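Local coordinates for YARHG domain-containing protein (Legionella pneumophila subsp. pneumophila, PDB 4G2A) that is of unknown function but may bind a nutrient or other small ligand, at residues L12-V16 with A165-D169; S170-T175 with H222-Q226. One frame throughout, in Å; residues are numbered along the deposited sequence.

Contact 1. Residues L12-V16 with A165-D169; sequences LPIPV and ALWQD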
loop_
_atom_site.group_PDB
_atom_site.type_symbol
_atom_site.label_atom_id
_atom_site.label_comp_id
_atom_site.label_asym_id
_atom_site.label_seq_id
_atom_site.Cartn_x
_atom_site.Cartn_y
_atom_site.Cartn_z
ATOM N N LEU A 12 -4.656 -4.281 13.068
ATOM C CA LEU A 12 -5.742 -4.081 14.039
ATOM C C LEU A 12 -5.143 -4.006 15.456
ATOM O O LEU A 12 -4.112 -4.659 15.677
ATOM C CB LEU A 12 -6.761 -5.266 13.998
ATOM C CG LEU A 12 -7.823 -5.300 12.917
ATOM C CD1 LEU A 12 -8.675 -6.519 13.075
ATOM C CD2 LEU A 12 -8.717 -4.058 12.948
ATOM N N PRO A 13 -5.745 -3.299 16.443
ATOM C CA PRO A 13 -5.235 -3.426 17.818
ATOM C C PRO A 13 -5.525 -4.844 18.295
ATOM O O PRO A 13 -6.476 -5.473 17.811
ATOM C CB PRO A 13 -6.041 -2.382 18.620
ATOM C CG PRO A 13 -6.904 -1.670 17.650
ATOM C CD PRO A 13 -7.001 -2.525 16.415
ATOM N N ILE A 14 -4.695 -5.388 19.180
ATOM C CA ILE A 14 -4.953 -6.742 19.645
ATOM C C ILE A 14 -4.924 -6.790 21.175
ATOM O O ILE A 14 -4.223 -5.989 21.792
ATOM C CB ILE A 14 -3.975 -7.768 19.006
ATOM C CG1 ILE A 14 -2.512 -7.480 19.332
ATOM C CG2 ILE A 14 -4.188 -7.887 17.512
ATOM C CD1 ILE A 14 -1.834 -8.627 19.929
ATOM N N PRO A 15 -5.622 -7.750 21.814
ATOM C CA PRO A 15 -5.504 -7.867 23.275
ATOM C C PRO A 15 -4.290 -8.716 23.676
ATOM O O PRO A 15 -3.916 -9.641 22.958
ATOM C CB PRO A 15 -6.814 -8.546 23.686
ATOM C CG PRO A 15 -7.310 -9.265 22.456
ATOM C CD PRO A 15 -6.519 -8.792 21.256
ATOM N N VAL A 16 -3.681 -8.396 24.837
ATOM C CA VAL A 16 -2.536 -9.111 25.406
ATOM C C VAL A 16 -3.026 -10.490 25.907
ATOM O O VAL A 16 -2.341 -11.493 25.695
ATOM C CB VAL A 16 -1.860 -8.267 26.525
ATOM C CG1 VAL A 16 -0.720 -9.028 27.200
ATOM C CG2 VAL A 16 -1.353 -6.939 25.975
ATOM N N ALA A 165 -9.639 -12.086 15.200
ATOM C CA ALA A 165 -10.038 -13.366 15.797
ATOM C C ALA A 165 -9.599 -13.471 17.274
ATOM O O ALA A 165 -10.034 -14.384 17.964
ATOM C CB ALA A 165 -9.431 -14.517 15.002
ATOM N N LEU A 166 -8.712 -12.565 17.744
ATOM C CA LEU A 166 -8.281 -12.549 19.139
ATOM C C LEU A 166 -9.358 -11.888 20.044
ATOM O O LEU A 166 -9.353 -12.083 21.262
ATOM C CB LEU A 166 -6.933 -11.838 19.295
ATOM C CG LEU A 166 -5.720 -12.553 18.705
ATOM C CD1 LEU A 166 -4.582 -11.602 18.519
ATOM C CD2 LEU A 166 -5.313 -13.785 19.517
ATOM N N TRP A 167 -10.265 -11.099 19.441
ATOM C CA TRP A 167 -11.348 -10.443 20.158
ATOM C C TRP A 167 -12.549 -11.386 20.234
ATOM O O TRP A 167 -12.663 -12.316 19.423
ATOM C CB TRP A 167 -11.708 -9.111 19.488
ATOM C CG TRP A 167 -10.588 -8.120 19.540
ATOM C CD1 TRP A 167 -9.758 -7.779 18.521
ATOM C CD2 TRP A 167 -10.136 -7.385 20.690
ATOM N NE1 TRP A 167 -8.837 -6.847 18.949
ATOM C CE2 TRP A 167 -9.050 -6.581 20.273
ATOM C CE3 TRP A 167 -10.569 -7.297 22.029
ATOM C CZ2 TRP A 167 -8.366 -5.726 21.151
ATOM C CZ3 TRP A 167 -9.883 -6.459 22.901
ATOM C CH2 TRP A 167 -8.789 -5.695 22.464
ATOM N N GLN A 168 -13.428 -11.155 21.230
ATOM C CA GLN A 168 -14.617 -11.955 21.512
ATOM C C GLN A 168 -15.558 -12.004 20.329
ATOM O O GLN A 168 -15.788 -10.985 19.679
ATOM C CB GLN A 168 -15.348 -11.432 22.743
ATOM C CG GLN A 168 -16.346 -12.434 23.300
ATOM C CD GLN A 168 -17.077 -11.896 24.485
ATOM O OE1 GLN A 168 -17.305 -10.691 24.613
ATOM N NE2 GLN A 168 -17.456 -12.789 25.385
ATOM N N ASP A 169 -16.085 -13.216 20.055
ATOM C CA ASP A 169 -16.993 -13.575 18.956
ATOM C C ASP A 169 -16.203 -13.720 17.660
ATOM O O ASP A 169 -14.990 -13.469 17.631
ATOM C CB ASP A 169 -18.179 -12.590 18.803
ATOM C CG ASP A 169 -19.076 -12.505 20.037
ATOM O OD1 ASP A 169 -19.312 -13.562 20.684
ATOM O OD2 ASP A 169 -19.544 -11.386 20.356
#
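P15 lies over a face of the W167 indole in a proline-tryptophan CH-pi contact, which fixes the loop between strands 155-160 and 174-180 to the end of strand 10-15 in the beta-rich part of the chain. CG of P15 stands 3.6 Å from the centroid of the six-membered ring of W167 and 2° off the ring normal, almost exactly above its centre. CD of the same proline lies over the CE2 side of that ring, 3.5 Å from CE2 of W167, and CB over the CH2-CZ3 side, so the pyrrolidine spans the six-membered ring. With CG of W167 anti to its own carbonyl carbon (chi1 -64°), the ring reaches back to strand 10-15, although the CB of W167 points neither at that strand nor away from it. L166 adds a second apolar arm: its CB meets CD of P15 at 3.6 Å, and its CD1 reaches CG2 of I14 at 3.9 Å. F52, with its ring inclined to the indole, and I62 and M64 of strand 60-68 also pack on W167, so the tryptophan is buried among several strands. The polar edge of the indole is satisfied within the contact: NE1 of W167 donates to the backbone O of P13 at 3.0 Å, a nearly straight bond (162° at the hydrogen) in which the oxygen lies in the ring plane but the nitrogen stands above the carbonyl plane.

Contact 2. Residues S170-T175 with H222-Q226; sequences SSIGHT and HFQPQ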
loop_
_atom_site.group_PDB
_atom_site.type_symbol
_atom_site.label_atom_id
_atom_site.label_comp_id
_atom_site.label_asym_id
_atom_site.label_seq_id
_atom_site.Cartn_x
_atom_site.Cartn_y
_atom_site.Cartn_z
ATOM N N SER A 170 -16.874 -14.202 16.609
ATOM C CA SER A 170 -16.258 -14.452 15.304
ATOM C C SER A 170 -15.969 -13.146 14.540
ATOM O O SER A 170 -14.812 -12.883 14.150
ATOM C CB SER A 170 -17.146 -15.374 14.461
ATOM O OG SER A 170 -18.531 -15.072 14.572
ATOM N N SER A 171 -17.011 -12.316 14.384
ATOM C CA SER A 171 -16.959 -11.083 13.617
ATOM C C SER A 171 -16.288 -9.903 14.355
ATOM O O SER A 171 -16.279 -9.838 15.592
ATOM C CB SER A 171 -18.361 -10.694 13.133
ATOM O OG SER A 171 -19.091 -9.823 13.982
ATOM N N ILE A 172 -15.708 -8.984 13.551
ATOM C CA ILE A 172 -15.138 -7.713 13.998
ATOM C C ILE A 172 -16.174 -6.614 13.619
ATOM O O ILE A 172 -15.824 -5.449 13.481
ATOM C CB ILE A 172 -13.673 -7.419 13.497
ATOM C CG1 ILE A 172 -13.542 -7.382 11.963
ATOM C CG2 ILE A 172 -12.664 -8.374 14.129
ATOM C CD1 ILE A 172 -12.142 -6.949 11.410
ATOM N N GLY A 173 -17.440 -7.018 13.455
ATOM C CA GLY A 173 -18.560 -6.143 13.129
ATOM C C GLY A 173 -18.493 -5.446 11.788
ATOM O O GLY A 173 -18.127 -6.062 10.781
ATOM N N HIS A 174 -18.901 -4.158 11.773
ATOM C CA HIS A 174 -18.955 -3.288 10.604
ATOM C C HIS A 174 -17.569 -2.768 10.239
ATOM O O HIS A 174 -17.083 -1.825 10.847
ATOM C CB HIS A 174 -19.928 -2.115 10.823
ATOM C CG HIS A 174 -20.383 -1.471 9.546
ATOM N ND1 HIS A 174 -21.258 -0.408 9.554
ATOM C CD2 HIS A 174 -20.085 -1.778 8.258
ATOM C CE1 HIS A 174 -21.457 -0.099 8.282
ATOM N NE2 HIS A 174 -20.766 -0.895 7.469
ATOM N N THR A 175 -16.955 -3.372 9.217
ATOM C CA THR A 175 -15.612 -3.072 8.744
ATOM C C THR A 175 -15.647 -2.162 7.527
ATOM O O THR A 175 -16.116 -2.557 6.454
ATOM C CB THR A 175 -14.877 -4.409 8.457
ATOM O OG1 THR A 175 -15.088 -5.278 9.579
ATOM C CG2 THR A 175 -13.385 -4.229 8.211
ATOM N N HIS A 222 -20.869 -7.689 9.837
ATOM C CA HIS A 222 -20.662 -8.985 10.489
ATOM C C HIS A 222 -19.433 -9.683 9.953
ATOM O O HIS A 222 -19.409 -10.918 9.867
ATOM C CB HIS A 222 -21.887 -9.893 10.342
ATOM C CG HIS A 222 -22.916 -9.599 11.362
ATOM N ND1 HIS A 222 -22.743 -9.977 12.677
ATOM C CD2 HIS A 222 -24.075 -8.903 11.243
ATOM C CE1 HIS A 222 -23.820 -9.540 13.314
ATOM N NE2 HIS A 222 -24.649 -8.882 12.490
ATOM N N PHE A 223 -18.394 -8.894 9.634
ATOM C CA PHE A 223 -17.177 -9.375 9.008
ATOM C C PHE A 223 -16.390 -10.351 9.873
ATOM O O PHE A 223 -15.879 -9.974 10.922
ATOM C CB PHE A 223 -16.280 -8.197 8.588
ATOM C CG PHE A 223 -15.020 -8.557 7.817
ATOM C CD1 PHE A 223 -15.076 -9.384 6.702
ATOM C CD2 PHE A 223 -13.794 -8.002 8.161
ATOM C CE1 PHE A 223 -13.924 -9.680 5.972
ATOM C CE2 PHE A 223 -12.646 -8.294 7.430
ATOM C CZ PHE A 223 -12.718 -9.133 6.341
ATOM N N GLN A 224 -16.315 -11.610 9.411
ATOM C CA GLN A 224 -15.504 -12.678 9.981
ATOM C C GLN A 224 -14.141 -12.523 9.307
ATOM O O GLN A 224 -14.038 -12.812 8.114
ATOM C CB GLN A 224 -16.139 -14.066 9.741
ATOM C CG GLN A 224 -17.309 -14.393 10.675
ATOM C CD GLN A 224 -17.928 -15.755 10.425
ATOM O OE1 GLN A 224 -18.078 -16.580 11.338
ATOM N NE2 GLN A 224 -18.348 -16.011 9.193
ATOM N N PRO A 225 -13.116 -11.939 9.973
ATOM C CA PRO A 225 -11.849 -11.690 9.264
ATOM C C PRO A 225 -11.054 -12.973 8.998
ATOM O O PRO A 225 -10.335 -13.484 9.874
ATOM C CB PRO A 225 -11.127 -10.714 10.186
ATOM C CG PRO A 225 -11.636 -11.056 11.555
ATOM C CD PRO A 225 -13.049 -11.495 11.384
ATOM N N GLN A 226 -11.231 -13.503 7.774
ATOM C CA GLN A 226 -10.596 -14.710 7.251
ATOM C C GLN A 226 -9.401 -14.350 6.360
ATOM O O GLN A 226 -8.579 -15.218 6.054
ATOM C CB GLN A 226 -11.622 -15.551 6.464
ATOM C CG GLN A 226 -11.335 -17.064 6.451
ATOM C CD GLN A 226 -11.482 -17.704 7.816
ATOM O OE1 GLN A 226 -12.592 -17.982 8.285
ATOM N NE2 GLN A 226 -10.362 -17.939 8.488
#
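F223 and I172 lie side by side and point the same way, with CD1 of the isoleucine 3.8 Å from CD2 of the phenylalanine, at the edge of the ring and near its plane. On I172, CG1 is wedged between the backbone N and the carbonyl carbon (chi1 59°), which sends CD1 to the phenyl ring while CG2 turns to P225, 3.9 Å from its CG. The proline follows F223 closely enough for its CA to lie over one ring face, offset toward the rim. T175 crosses F223 at a slant from the strand that begins at H174; its OG1 comes within 3.3 Å of CB of F223, and that hydroxyl is hydrogen-bonded to E26, so a polar group is held against the aromatic side chain by a partner on strand 21-33. Farther out, where both residues are exposed, CB of S170 rests 3.5 Å from OE1 of Q224.

Backbone bonds hold these side chains in place. N of I172 donates to O of F223 at 2.8 Å, and N of F223 donates to O of G173 at 3.1 Å, so F223 is gripped through both its amide and its carbonyl. G173, whose phi is positive (64°), carries the chain round the bend, and its N donates a hydrogen bond to OG of S171. The whole is a pair of loops clasped just beyond the antiparallel strands 174-180 and 215-220, with an ST turn at S171 shaping the entry to strand 174-180.

From the N terminus, the chain runs through strand 10-15, where 12-16 meets a segment that begins 149 residues on. Contact 1 closes that long excursion, which holds strands and loops but no helix, when 165-169 returns to the strand. The next residues, 170-175, open contact 2, whose shorter excursion, mostly loop but including strands 185-187, 206-208 and 215-220, is closed by 222-226. The two loops therefore follow in series, neither enclosing nor crossing the other. The contact centres are about 11 Å apart, and they meet directly: CD1 of L12 packs on CD1 of I172 at 3.9 Å. Together they tie the linker before strand 174-180 to strand 10-15 and to the loop between strands 215-220 and 229-235.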